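Local coordinates for probable ferredoxin-dependent nitrite reductase NirA (Mycobacterium tuberculosis, PDB 1ZJ8), which probably catalyses the six-electron reduction of sulfite to sulfide, using siroheme, a [4Fe-4S] cluster and electrons delivered by reduced ferredoxin, at residues 180-185 and 224-229; 220-225 and 235-240; 229-234 and 251-256; 265-270 and 330-335. One frame throughout, in Å; residues are numbered along the deposited sequence.

Overall arrangement
All four contacts belong to one mixed sheet and its loops, in which strands 176-181, 219-224, 236-243, 249-254 and 266-272 lie side by side in chain order. Interactions 1, 2 and 3 are buried, whereas interaction 4 lies at the surface, its centre about 22 Å from the centre of the chain. Interaction 2 is the parallel backbone ladder that reaches siroheme. The loop joining its two strands, 225-235, supplies one segment each to interactions 1 and 3, a serine-aspartate bond in the first and a T-shaped aromatic pair in the second. In interaction 4 an arginine bonds one backbone carbonyl near the far edge, and its salt bridge to Asp-251 leads back to interaction 3.

Interaction 1: residues 180-185 and 224-229; sequences LGSPLA and SGLQDV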
loop_
_atom_site.group_PDB
_atom_site.type_symbol
_atom_site.label_atom_id
_atom_site.label_comp_id
_atom_site.label_asym_id
_atom_site.label_seq_id
_atom_site.Cartn_x
_atom_site.Cartn_y
_atom_site.Cartn_z
ATOM N N LEU A 180 3.804 -7.600 -3.034
ATOM C CA LEU A 180 4.890 -6.807 -2.445
ATOM C C LEU A 180 6.207 -7.614 -2.402
ATOM O O LEU A 180 6.199 -8.847 -2.293
ATOM C CB LEU A 180 4.496 -6.285 -1.060
ATOM C CG LEU A 180 3.138 -5.568 -0.898
ATOM C CD1 LEU A 180 2.961 -5.059 0.546
ATOM C CD2 LEU A 180 2.983 -4.438 -1.877
ATOM N N GLY A 181 7.333 -6.906 -2.508
ATOM C CA GLY A 181 8.658 -7.513 -2.339
ATOM C C GLY A 181 9.653 -6.607 -1.626
ATOM O O GLY A 181 9.503 -5.381 -1.640
ATOM N N SER A 182 10.668 -7.207 -1.000
ATOM C CA SER A 182 11.763 -6.432 -0.429
ATOM C C SER A 182 12.386 -5.549 -1.497
ATOM O O SER A 182 12.825 -6.048 -2.554
ATOM C CB SER A 182 12.868 -7.326 0.127
ATOM O OG SER A 182 14.060 -6.588 0.325
ATOM N N PRO A 183 12.434 -4.239 -1.232
ATOM C CA PRO A 183 13.176 -3.304 -2.061
ATOM C C PRO A 183 14.636 -3.652 -2.238
ATOM O O PRO A 183 15.288 -3.028 -3.064
ATOM C CB PRO A 183 13.094 -1.993 -1.259
ATOM C CG PRO A 183 11.899 -2.101 -0.475
ATOM C CD PRO A 183 11.751 -3.554 -0.128
ATOM N N LEU A 184 15.163 -4.576 -1.435
ATOM C CA LEU A 184 16.555 -5.041 -1.582
ATOM C C LEU A 184 16.630 -6.535 -1.819
ATOM O O LEU A 184 17.603 -7.184 -1.437
ATOM C CB LEU A 184 17.386 -4.660 -0.352
ATOM C CG LEU A 184 18.034 -3.297 -0.561
ATOM C CD1 LEU A 184 17.117 -2.179 -0.057
ATOM C CD2 LEU A 184 19.374 -3.266 0.118
ATOM N N ALA A 185 15.606 -7.076 -2.462
ATOM C CA ALA A 185 15.577 -8.490 -2.765
ATOM C C ALA A 185 16.798 -8.857 -3.630
ATOM O O ALA A 185 17.020 -8.254 -4.688
ATOM C CB ALA A 185 14.292 -8.831 -3.458
ATOM N N SER A 224 8.818 -11.673 0.967
ATOM C CA SER A 224 10.165 -11.121 1.201
ATOM C C SER A 224 11.006 -11.951 2.184
ATOM O O SER A 224 10.479 -12.526 3.124
ATOM C CB SER A 224 10.060 -9.666 1.707
ATOM O OG SER A 224 11.313 -9.116 2.107
ATOM N N GLY A 225 12.319 -11.981 1.966
ATOM C CA GLY A 225 13.261 -12.543 2.929
ATOM C C GLY A 225 13.725 -11.560 3.996
ATOM O O GLY A 225 14.710 -11.821 4.694
ATOM N N LEU A 226 13.046 -10.411 4.081
ATOM C CA LEU A 226 13.110 -9.480 5.234
ATOM C C LEU A 226 11.681 -9.154 5.664
ATOM O O LEU A 226 10.753 -9.326 4.892
ATOM C CB LEU A 226 13.798 -8.153 4.857
ATOM C CG LEU A 226 15.302 -8.111 4.613
ATOM C CD1 LEU A 226 15.728 -6.710 4.159
ATOM C CD2 LEU A 226 16.051 -8.530 5.863
ATOM N N GLN A 227 11.498 -8.661 6.878
ATOM C CA GLN A 227 10.190 -8.123 7.293
ATOM C C GLN A 227 10.127 -6.626 6.957
ATOM O O GLN A 227 10.096 -5.806 7.865
ATOM C CB GLN A 227 9.964 -8.314 8.805
ATOM C CG GLN A 227 9.921 -9.768 9.323
ATOM C CD GLN A 227 10.166 -9.832 10.847
ATOM O OE1 GLN A 227 9.383 -9.291 11.624
ATOM N NE2 GLN A 227 11.255 -10.471 11.260
ATOM N N ASP A 228 10.140 -6.291 5.658
ATOM C CA ASP A 228 10.066 -4.889 5.184
ATOM C C ASP A 228 8.846 -4.636 4.300
ATOM O O ASP A 228 8.830 -3.693 3.513
ATOM C CB ASP A 228 11.347 -4.497 4.439
ATOM C CG ASP A 228 11.659 -5.414 3.269
ATOM O OD1 ASP A 228 10.769 -6.178 2.836
ATOM O OD2 ASP A 228 12.815 -5.384 2.802
ATOM N N VAL A 229 7.824 -5.481 4.444
ATOM C CA VAL A 229 6.640 -5.467 3.573
ATOM C C VAL A 229 5.306 -5.520 4.352
ATOM O O VAL A 229 4.291 -6.010 3.855
ATOM C CB VAL A 229 6.695 -6.653 2.541
ATOM C CG1 VAL A 229 7.884 -6.510 1.596
ATOM C CG2 VAL A 229 6.746 -8.005 3.251
#
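Ser-182 and Asp-228 form the polar centre of this contact: Ser-182 OG donates a hydrogen bond of 3.0 Å to Asp-228 OD2, arriving at the syn lone pair on the side of the other carboxylate oxygen. The serine hydroxyl works twice. With chi1 at 163° it lies opposite the backbone N and also accepts from Leu-184 N at 2.9 Å, closing an ST turn that bends the chain as it leaves strand 176-181. Pro-183, next in this turn, sets its ring carbon CD 3.6 Å from Asp-228 OD2, and the two side chains approach from opposite directions. Toward the strand, the contact becomes largely apolar, with Leu-180 CB and Val-229 CB 4.2 Å apart. The Leu-180 methyl CD1 packs against Val-229 O at 3.7 Å. The CG1 branch of Val-229 rests on the backbone of Gly-181, 3.7 Å from its carbonyl carbon. In the next shell, Asp-228 OD2 is also hydrogen-bonded by His-342 NE2, while Gln-142 OE1 receives the N-H of Gly-181. Strand 176-181 is an outer strand of the mixed sheet and pairs with 219-224, so the contact ties the turn beyond one strand to the loop that follows its neighbour. The side chain of Leu-180 comes within about 6 Å of siroheme. With two donors on a single buried oxygen, the Asp-228 carboxylate is held from both the serine turn and the histidine, an environment consistent with an ionised acid whose negative charge would be stabilised by its hydrogen-bond donors.

Interaction 2: residues 220-225 and 235-240; sequences KTAISG and DVAFIG. With SRM (siroheme), chain E.
The siroheme pocket begins here at the end of a parallel strand pair, 220-224 with 236-240; the axes of these short segments approach to 4.8 Å and run only 6° from parallel. Backbone bonds alternate between the two strands: Val-236 N gives to Lys-220 O, Ala-222 N to Val-236 O at 3.1 Å, Phe-238 N to Ala-222 O at 2.9 Å, Ser-224 N to Phe-238 O, and Gly-240 N to Ser-224 O at 2.8 Å. On one face of the sheet Ile-223 and Phe-238 lie alongside each other, CG1 of the isoleucine 3.8 Å from CD1 of the ring, with helix 277-291 packed on the phenylalanine. Thr-221 and Val-236 also point the same way on that face, and Thr-221 OG1 is hydrogen-bonded to Trp-281 NE1. Ala-222 and Ala-237 occupy the other face, their CB atoms 4.5 Å apart. At the cofactor end the extended chain of Lys-220 carries NZ toward siroheme, where its bond to O3C is weak and its modelled place uncertain. Asp-235 OD2 forms a salt bridge with Arg-301 NH2, while Arg-301 NH1 bonds siroheme. Lys-220 and Arg-301 thus bring positive charge to the cofactor, consistent with its carboxylate-rich rim, and Asp-235 probably positions Arg-301 from the second shell.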
loop_
_atom_site.group_PDB
_atom_site.type_symbol
_atom_site.label_atom_id
_atom_site.label_comp_id
_atom_site.label_asym_id
_atom_site.label_seq_id
_atom_site.Cartn_x
_atom_site.Cartn_y
_atom_site.Cartn_z
ATOM N N LYS A 220 -4.498 -9.026 -1.238
ATOM C CA LYS A 220 -3.200 -8.401 -1.110
ATOM C C LYS A 220 -2.150 -9.406 -0.638
ATOM O O LYS A 220 -2.352 -10.128 0.359
ATOM C CB LYS A 220 -3.286 -7.229 -0.119
ATOM C CG LYS A 220 -3.968 -6.016 -0.693
ATOM C CD LYS A 220 -4.214 -4.930 0.349
ATOM C CE LYS A 220 -4.786 -3.682 -0.344
ATOM N NZ LYS A 220 -5.418 -2.678 0.565
ATOM N N THR A 221 -1.010 -9.385 -1.322
ATOM C CA THR A 221 0.040 -10.352 -1.098
ATOM C C THR A 221 1.399 -9.670 -0.843
ATOM O O THR A 221 1.755 -8.667 -1.498
ATOM C CB THR A 221 0.115 -11.326 -2.292
ATOM O OG1 THR A 221 -1.105 -12.075 -2.361
ATOM C CG2 THR A 221 1.280 -12.288 -2.163
ATOM N N ALA A 222 2.156 -10.244 0.099
ATOM C CA ALA A 222 3.506 -9.806 0.383
ATOM C C ALA A 222 4.503 -10.982 0.465
ATOM O O ALA A 222 4.264 -11.953 1.182
ATOM C CB ALA A 222 3.499 -9.033 1.656
ATOM N N ILE A 223 5.626 -10.878 -0.259
ATOM C CA ILE A 223 6.671 -11.917 -0.248
ATOM C C ILE A 223 8.094 -11.330 -0.112
ATOM O O ILE A 223 8.529 -10.605 -1.008
ATOM C CB ILE A 223 6.600 -12.765 -1.528
ATOM C CG1 ILE A 223 5.272 -13.528 -1.589
ATOM C CG2 ILE A 223 7.762 -13.751 -1.586
ATOM C CD1 ILE A 223 5.049 -14.238 -2.882
ATOM N N SER A 224 8.818 -11.673 0.967
ATOM C CA SER A 224 10.165 -11.121 1.201
ATOM C C SER A 224 11.006 -11.951 2.184
ATOM O O SER A 224 10.479 -12.526 3.124
ATOM C CB SER A 224 10.060 -9.666 1.707
ATOM O OG SER A 224 11.313 -9.116 2.107
ATOM N N GLY A 225 12.319 -11.981 1.966
ATOM C CA GLY A 225 13.261 -12.543 2.929
ATOM C C GLY A 225 13.725 -11.560 3.996
ATOM O O GLY A 225 14.710 -11.821 4.694
ATOM N N ASP A 235 -3.443 -10.043 3.073
ATOM C CA ASP A 235 -4.300 -11.233 3.057
ATOM C C ASP A 235 -3.484 -12.499 3.152
ATOM O O ASP A 235 -3.927 -13.483 3.738
ATOM C CB ASP A 235 -5.116 -11.302 1.773
ATOM C CG ASP A 235 -6.098 -10.172 1.659
ATOM O OD1 ASP A 235 -7.121 -10.212 2.385
ATOM O OD2 ASP A 235 -5.839 -9.239 0.857
ATOM N N VAL A 236 -2.303 -12.479 2.544
ATOM C CA VAL A 236 -1.404 -13.637 2.553
ATOM C C VAL A 236 0.051 -13.152 2.503
ATOM O O VAL A 236 0.375 -12.230 1.762
ATOM C CB VAL A 236 -1.711 -14.638 1.373
ATOM C CG1 VAL A 236 -1.471 -14.000 0.010
ATOM C CG2 VAL A 236 -0.878 -15.920 1.511
ATOM N N ALA A 237 0.919 -13.759 3.303
ATOM C CA ALA A 237 2.318 -13.343 3.343
ATOM C C ALA A 237 3.285 -14.529 3.442
ATOM O O ALA A 237 3.043 -15.494 4.181
ATOM C CB ALA A 237 2.541 -12.370 4.479
ATOM N N PHE A 238 4.363 -14.461 2.662
ATOM C CA PHE A 238 5.442 -15.443 2.730
ATOM C C PHE A 238 6.705 -14.696 3.168
ATOM O O PHE A 238 7.278 -13.926 2.395
ATOM C CB PHE A 238 5.656 -16.106 1.368
ATOM C CG PHE A 238 4.473 -16.896 0.870
ATOM C CD1 PHE A 238 3.370 -16.256 0.317
ATOM C CD2 PHE A 238 4.480 -18.283 0.916
ATOM C CE1 PHE A 238 2.277 -16.990 -0.162
ATOM C CE2 PHE A 238 3.408 -19.017 0.442
ATOM C CZ PHE A 238 2.301 -18.368 -0.100
ATOM N N ILE A 239 7.120 -14.896 4.413
ATOM C CA ILE A 239 8.222 -14.124 4.979
ATOM C C ILE A 239 9.359 -15.069 5.350
ATOM O O ILE A 239 9.135 -16.069 6.006
ATOM C CB ILE A 239 7.750 -13.293 6.208
ATOM C CG1 ILE A 239 7.174 -11.904 5.844
ATOM C CG2 ILE A 239 8.926 -13.014 7.127
ATOM C CD1 ILE A 239 6.618 -11.697 4.467
ATOM N N GLY A 240 10.573 -14.738 4.914
ATOM C CA GLY A 240 11.764 -15.586 5.090
ATOM C C GLY A 240 12.052 -16.092 6.496
ATOM O O GLY A 240 11.832 -15.375 7.471
HETATM FE FE SRM E . -6.591 1.700 -0.998
HETATM C CHA SRM E . -9.821 2.277 -1.950
HETATM C CHB SRM E . -5.705 4.675 -2.255
HETATM C CHC SRM E . -3.508 1.123 -0.130
HETATM C CHD SRM E . -7.712 0.153 1.881
HETATM N NA SRM E . -7.527 3.089 -2.090
HETATM C C1A SRM E . -8.817 3.105 -2.495
HETATM C C2A SRM E . -9.096 4.092 -3.586
HETATM C CMA SRM E . -9.075 3.394 -4.911
HETATM C CDA SRM E . -10.340 4.898 -3.336
HETATM C CEA SRM E . -11.592 4.582 -4.090
HETATM O O3A SRM E . -12.111 3.471 -3.939
HETATM O O4A SRM E . -12.101 5.411 -4.859
HETATM C C3A SRM E . -7.921 4.997 -3.433
HETATM C CAA SRM E . -7.352 5.497 -4.718
HETATM C CBA SRM E . -8.105 6.780 -4.955
HETATM C CCA SRM E . -7.255 7.772 -5.678
HETATM O O1A SRM E . -6.049 7.876 -5.366
HETATM O O2A SRM E . -7.779 8.453 -6.593
HETATM C C4A SRM E . -6.991 4.217 -2.568
HETATM N NB SRM E . -4.904 2.661 -1.305
HETATM C C1B SRM E . -4.655 3.845 -1.868
HETATM C C2B SRM E . -3.200 4.170 -2.054
HETATM C CMB SRM E . -2.877 4.859 -3.349
HETATM C CDB SRM E . -2.801 5.072 -0.933
HETATM C CEB SRM E . -1.396 5.558 -0.889
HETATM O O3B SRM E . -1.096 6.758 -1.068
HETATM O O4B SRM E . -0.526 4.714 -0.673
HETATM C C3B SRM E . -2.617 2.784 -1.882
HETATM C CAB SRM E . -2.590 2.043 -3.193
HETATM C CBB SRM E . -1.537 0.977 -3.214
HETATM C CCB SRM E . -1.694 0.116 -4.434
HETATM O O1B SRM E . -0.950 0.253 -5.402
HETATM O O2B SRM E . -2.546 -0.766 -4.484
HETATM C C4B SRM E . -3.705 2.137 -1.070
HETATM N NC SRM E . -5.790 0.940 0.588
HETATM C C1C SRM E . -4.488 0.607 0.705
HETATM C C2C SRM E . -4.168 0.034 1.928
HETATM C CDC SRM E . -2.831 -0.226 2.537
HETATM C CEC SRM E . -2.087 -1.473 2.258
HETATM O O3C SRM E . -2.483 -2.252 1.361
HETATM O O4C SRM E . -1.092 -1.675 2.969
HETATM C C3C SRM E . -5.389 -0.179 2.494
HETATM C CAC SRM E . -5.459 -0.815 3.843
HETATM C CBC SRM E . -5.108 -2.278 4.019
HETATM C CCC SRM E . -6.295 -3.121 3.588
HETATM O O1C SRM E . -6.612 -3.206 2.371
HETATM O O2C SRM E . -6.944 -3.694 4.501
HETATM C C4C SRM E . -6.351 0.309 1.648
HETATM N ND SRM E . -8.386 1.002 -0.373
HETATM C C1D SRM E . -8.604 0.592 0.886
HETATM C C2D SRM E . -9.984 0.662 1.156
HETATM C CAD SRM E . -10.672 -0.253 2.153
HETATM C CBD SRM E . -11.259 -1.539 1.660
HETATM C CCD SRM E . -11.847 -2.577 2.572
HETATM O O1D SRM E . -11.260 -3.681 2.622
HETATM O O2D SRM E . -12.880 -2.341 3.254
HETATM C C3D SRM E . -10.586 1.133 0.001
HETATM C CDD SRM E . -12.038 0.957 -0.351
HETATM C CED SRM E . -12.610 -0.347 -0.862
HETATM O O3D SRM E . -11.880 -1.263 -1.240
HETATM O O4D SRM E . -13.834 -0.533 -0.914
HETATM C C4D SRM E . -9.587 1.337 -0.936
#

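Interaction 3: residues 229-234 and 251-256; sequences VAHEIN and DLWVGG
His-231 turns its CG between its own backbone N and carbonyl carbon (chi1 60°), while Trp-253 sets its CG opposite its carbonyl carbon (chi1 -71°), and these rotations bring the two rings together. The histidine presents its edge to the indole, with CE1 over the centre of one face and 3.6 Å from Trp-253 CE2. The ring planes stand at 88°, a T-shaped stack, with His-231 and six-membered-ring centroids 4.5 Å apart. Glu-232 runs alongside the indole, its CG 4.0 Å from Trp-253 CZ3; its carboxylate OE2 bonds Gly-513 N. Beyond the rings, Trp-253 NE1 donates to Asp-251 OD2 at 3.0 Å, reaching that oxygen from above the carboxylate plane. The pairing joins the long connection between parallel strands 219-224 and 236-243 to strand 249-254, which runs antiparallel to the latter, so the loop folds over one face of the mixed sheet with His-231 against Ala-237 and Ile-239. At the end of strand 249-254 the chain turns through Gly-255, and Gly-256 N makes a weak bond of 3.0 Å to Asn-234 O. Asn-234 OD1 meets Arg-141 NH1, and the neighbouring Ile-233 touches siroheme.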
loop_
_atom_site.group_PDB
_atom_site.type_symbol
_atom_site.label_atom_id
_atom_site.label_comp_id
_atom_site.label_asym_id
_atom_site.label_seq_id
_atom_site.Cartn_x
_atom_site.Cartn_y
_atom_site.Cartn_z
ATOM N N VAL A 229 7.824 -5.481 4.444
ATOM C CA VAL A 229 6.640 -5.467 3.573
ATOM C C VAL A 229 5.306 -5.520 4.352
ATOM O O VAL A 229 4.291 -6.010 3.855
ATOM C CB VAL A 229 6.695 -6.653 2.541
ATOM C CG1 VAL A 229 7.884 -6.510 1.596
ATOM C CG2 VAL A 229 6.746 -8.005 3.251
ATOM N N ALA A 230 5.295 -4.994 5.563
ATOM C CA ALA A 230 4.055 -4.833 6.323
ATOM C C ALA A 230 3.190 -6.067 6.148
ATOM O O ALA A 230 2.031 -5.982 5.747
ATOM C CB ALA A 230 3.304 -3.567 5.868
ATOM N N HIS A 231 3.760 -7.223 6.436
ATOM C CA HIS A 231 3.092 -8.471 6.111
ATOM C C HIS A 231 1.911 -8.720 7.004
ATOM O O HIS A 231 0.886 -9.223 6.552
ATOM C CB HIS A 231 4.052 -9.638 6.204
ATOM C CG HIS A 231 4.662 -9.831 7.559
ATOM N ND1 HIS A 231 4.269 -10.840 8.414
ATOM C CD2 HIS A 231 5.678 -9.190 8.178
ATOM C CE1 HIS A 231 5.005 -10.798 9.509
ATOM N NE2 HIS A 231 5.874 -9.813 9.386
ATOM N N GLU A 232 2.046 -8.322 8.264
ATOM C CA GLU A 232 1.037 -8.558 9.270
ATOM C C GLU A 232 -0.362 -8.092 8.852
ATOM O O GLU A 232 -1.349 -8.556 9.415
ATOM C CB GLU A 232 1.467 -7.885 10.580
ATOM C CG GLU A 232 2.699 -8.548 11.261
ATOM C CD GLU A 232 3.992 -7.712 11.233
ATOM O OE1 GLU A 232 4.309 -7.089 10.195
ATOM O OE2 GLU A 232 4.708 -7.707 12.267
ATOM N N ILE A 233 -0.452 -7.199 7.866
ATOM C CA ILE A 233 -1.747 -6.662 7.387
ATOM C C ILE A 233 -2.062 -6.981 5.905
ATOM O O ILE A 233 -2.876 -6.302 5.264
ATOM C CB ILE A 233 -1.812 -5.135 7.642
ATOM C CG1 ILE A 233 -0.658 -4.393 6.929
ATOM C CG2 ILE A 233 -1.774 -4.849 9.154
ATOM C CD1 ILE A 233 -1.112 -3.433 5.850
ATOM N N ASN A 234 -1.419 -8.013 5.364
ATOM C CA ASN A 234 -1.733 -8.523 4.020
ATOM C C ASN A 234 -2.671 -9.765 4.118
ATOM O O ASN A 234 -2.708 -10.438 5.142
ATOM C CB ASN A 234 -0.419 -8.854 3.265
ATOM C CG ASN A 234 0.264 -7.604 2.656
ATOM O OD1 ASN A 234 -0.085 -7.181 1.568
ATOM N ND2 ASN A 234 1.268 -7.055 3.341
ATOM N N ASP A 251 7.977 -18.576 5.826
ATOM C CA ASP A 251 6.911 -18.806 6.795
ATOM C C ASP A 251 5.599 -18.184 6.271
ATOM O O ASP A 251 5.597 -17.083 5.723
ATOM C CB ASP A 251 7.338 -18.241 8.164
ATOM C CG ASP A 251 6.225 -18.240 9.180
ATOM O OD1 ASP A 251 5.299 -19.074 9.054
ATOM O OD2 ASP A 251 6.268 -17.394 10.110
ATOM N N LEU A 252 4.493 -18.906 6.420
ATOM C CA LEU A 252 3.230 -18.511 5.803
ATOM C C LEU A 252 2.343 -17.813 6.808
ATOM O O LEU A 252 2.097 -18.340 7.893
ATOM C CB LEU A 252 2.505 -19.733 5.242
ATOM C CG LEU A 252 1.111 -19.544 4.632
ATOM C CD1 LEU A 252 1.084 -18.427 3.614
ATOM C CD2 LEU A 252 0.600 -20.836 3.991
ATOM N N TRP A 253 1.888 -16.615 6.439
ATOM C CA TRP A 253 0.939 -15.835 7.209
ATOM C C TRP A 253 -0.323 -15.636 6.367
ATOM O O TRP A 253 -0.253 -15.538 5.130
ATOM C CB TRP A 253 1.536 -14.470 7.553
ATOM C CG TRP A 253 2.643 -14.496 8.560
ATOM C CD1 TRP A 253 3.797 -15.169 8.465
ATOM C CD2 TRP A 253 2.685 -13.795 9.811
ATOM N NE1 TRP A 253 4.570 -14.955 9.584
ATOM C CE2 TRP A 253 3.916 -14.103 10.420
ATOM C CE3 TRP A 253 1.790 -12.951 10.483
ATOM C CZ2 TRP A 253 4.298 -13.600 11.663
ATOM C CZ3 TRP A 253 2.173 -12.437 11.726
ATOM C CH2 TRP A 253 3.423 -12.768 12.301
ATOM N N VAL A 254 -1.466 -15.543 7.049
ATOM C CA VAL A 254 -2.756 -15.392 6.405
ATOM C C VAL A 254 -3.697 -14.568 7.303
ATOM O O VAL A 254 -3.564 -14.594 8.543
ATOM C CB VAL A 254 -3.335 -16.802 6.086
ATOM C CG1 VAL A 254 -4.846 -16.872 6.293
ATOM C CG2 VAL A 254 -2.966 -17.225 4.656
ATOM N N GLY A 255 -4.627 -13.831 6.675
ATOM C CA GLY A 255 -5.801 -13.246 7.375
ATOM C C GLY A 255 -5.770 -11.770 7.766
ATOM O O GLY A 255 -6.442 -11.372 8.717
ATOM N N GLY A 256 -5.027 -10.949 7.020
ATOM C CA GLY A 256 -4.730 -9.567 7.427
ATOM C C GLY A 256 -5.524 -8.502 6.712
ATOM O O GLY A 256 -6.066 -8.747 5.639
#

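Interaction 4: residues 265-270 and 330-335; sequences AQRVGA and GPAPEP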
loop_
_atom_site.group_PDB
_atom_site.type_symbol
_atom_site.label_atom_id
_atom_site.label_comp_id
_atom_site.label_asym_id
_atom_site.label_seq_id
_atom_site.Cartn_x
_atom_site.Cartn_y
_atom_site.Cartn_z
ATOM N N ALA A 265 -2.899 -10.465 10.498
ATOM C CA ALA A 265 -2.699 -11.779 9.904
ATOM C C ALA A 265 -1.896 -12.654 10.867
ATOM O O ALA A 265 -1.082 -12.161 11.647
ATOM C CB ALA A 265 -2.002 -11.672 8.531
ATOM N N GLN A 266 -2.157 -13.962 10.800
ATOM C CA GLN A 266 -1.667 -14.932 11.787
ATOM C C GLN A 266 -0.927 -16.097 11.118
ATOM O O GLN A 266 -1.291 -16.531 10.033
ATOM C CB GLN A 266 -2.844 -15.478 12.585
ATOM C CG GLN A 266 -3.926 -14.437 12.883
ATOM C CD GLN A 266 -5.211 -15.081 13.326
ATOM O OE1 GLN A 266 -5.277 -15.702 14.404
ATOM N NE2 GLN A 266 -6.245 -14.968 12.480
ATOM N N ARG A 267 0.095 -16.598 11.801
ATOM C CA ARG A 267 0.904 -17.694 11.312
ATOM C C ARG A 267 0.109 -18.981 11.118
ATOM O O ARG A 267 -0.536 -19.480 12.028
ATOM C CB ARG A 267 2.030 -17.987 12.301
ATOM C CG ARG A 267 2.976 -16.831 12.508
ATOM C CD ARG A 267 4.346 -17.273 12.967
ATOM N NE ARG A 267 4.851 -18.390 12.156
ATOM C CZ ARG A 267 5.044 -19.636 12.596
ATOM N NH1 ARG A 267 4.764 -19.976 13.845
ATOM N NH2 ARG A 267 5.508 -20.565 11.773
ATOM N N VAL A 268 0.212 -19.549 9.930
ATOM C CA VAL A 268 -0.358 -20.855 9.659
ATOM C C VAL A 268 0.452 -21.952 10.377
ATOM O O VAL A 268 -0.047 -23.060 10.589
ATOM C CB VAL A 268 -0.404 -21.102 8.143
ATOM C CG1 VAL A 268 -0.928 -22.505 7.837
ATOM C CG2 VAL A 268 -1.263 -20.011 7.456
ATOM N N GLY A 269 1.693 -21.620 10.751
ATOM C CA GLY A 269 2.608 -22.547 11.424
ATOM C C GLY A 269 3.456 -23.359 10.458
ATOM O O GLY A 269 4.043 -24.377 10.855
ATOM N N ALA A 270 3.562 -22.873 9.215
ATOM C CA ALA A 270 4.102 -23.641 8.097
ATOM C C ALA A 270 5.382 -23.031 7.545
ATOM O O ALA A 270 5.542 -21.801 7.533
ATOM C CB ALA A 270 3.062 -23.742 6.980
ATOM N N GLY A 330 6.849 -25.177 10.751
ATOM C CA GLY A 330 7.999 -24.283 10.824
ATOM C C GLY A 330 7.850 -23.249 11.911
ATOM O O GLY A 330 6.763 -23.000 12.380
ATOM N N PRO A 331 8.967 -22.654 12.323
ATOM C CA PRO A 331 8.948 -21.544 13.270
ATOM C C PRO A 331 8.645 -20.178 12.661
ATOM O O PRO A 331 8.660 -19.991 11.431
ATOM C CB PRO A 331 10.386 -21.530 13.815
ATOM C CG PRO A 331 11.219 -22.017 12.689
ATOM C CD PRO A 331 10.349 -23.017 11.931
ATOM N N ALA A 332 8.384 -19.240 13.560
ATOM C CA ALA A 332 8.288 -17.833 13.245
ATOM C C ALA A 332 9.683 -17.245 13.327
ATOM O O ALA A 332 10.511 -17.718 14.086
ATOM C CB ALA A 332 7.373 -17.146 14.236
ATOM N N PRO A 333 9.952 -16.205 12.536
ATOM C CA PRO A 333 11.225 -15.496 12.682
ATOM C C PRO A 333 11.098 -14.467 13.780
ATOM O O PRO A 333 9.985 -14.034 14.066
ATOM C CB PRO A 333 11.385 -14.812 11.333
ATOM C CG PRO A 333 9.975 -14.523 10.908
ATOM C CD PRO A 333 9.101 -15.613 11.488
ATOM N N GLU A 334 12.211 -14.078 14.392
ATOM C CA GLU A 334 12.179 -13.076 15.468
ATOM C C GLU A 334 11.611 -11.772 14.937
ATOM O O GLU A 334 12.211 -11.158 14.053
ATOM C CB GLU A 334 13.573 -12.824 16.058
ATOM C CG GLU A 334 14.115 -13.987 16.887
ATOM C CD GLU A 334 13.397 -14.173 18.244
ATOM O OE1 GLU A 334 12.925 -15.308 18.563
ATOM O OE2 GLU A 334 13.304 -13.174 18.991
ATOM N N PRO A 335 10.451 -11.341 15.476
ATOM C CA PRO A 335 9.877 -10.089 14.973
ATOM C C PRO A 335 10.886 -8.963 15.182
ATOM O O PRO A 335 11.553 -8.942 16.202
ATOM C CB PRO A 335 8.613 -9.893 15.839
ATOM C CG PRO A 335 8.309 -11.250 16.449
ATOM C CD PRO A 335 9.642 -11.937 16.566
#
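Gly-330 N donates to Gly-269 O at 2.9 Å, prolonging by one backbone bond the meeting of strand 266-272 with the chain that leaves the short strand 328-329. The side-chain work falls to Arg-267. Its chain bends at chi3 (47°), turning the guanidinium along the 330-332 backbone, where NH2 bonds Gly-330 O at 2.8 Å with an N-H...O angle of 151°. That donor stands well above the carbonyl plane, while the oxygen lies near the edge of the guanidinium. Over one face of the flat group pass Pro-331 C and Ala-332 N, the latter 3.5 Å from CZ of Arg-267. The Ala-332 methyl CB rides on the same side, 3.5 Å from Arg-267 NE, so peptide 331-332 and this methyl together lie against one face of the guanidinium. NE itself is committed elsewhere, in a salt bridge with Asp-251 OD2 that probably keeps the positive charge balanced and fixes the rotation of the group. Arg-267 also packs on Trp-253 of strand 249-254, the inner neighbour in the sheet. Val-268 meets Ile-311 and Arg-315 of helix 311-323, while Pro-331 and Pro-333 continue across to His-243 and Val-241 of strand 236-243.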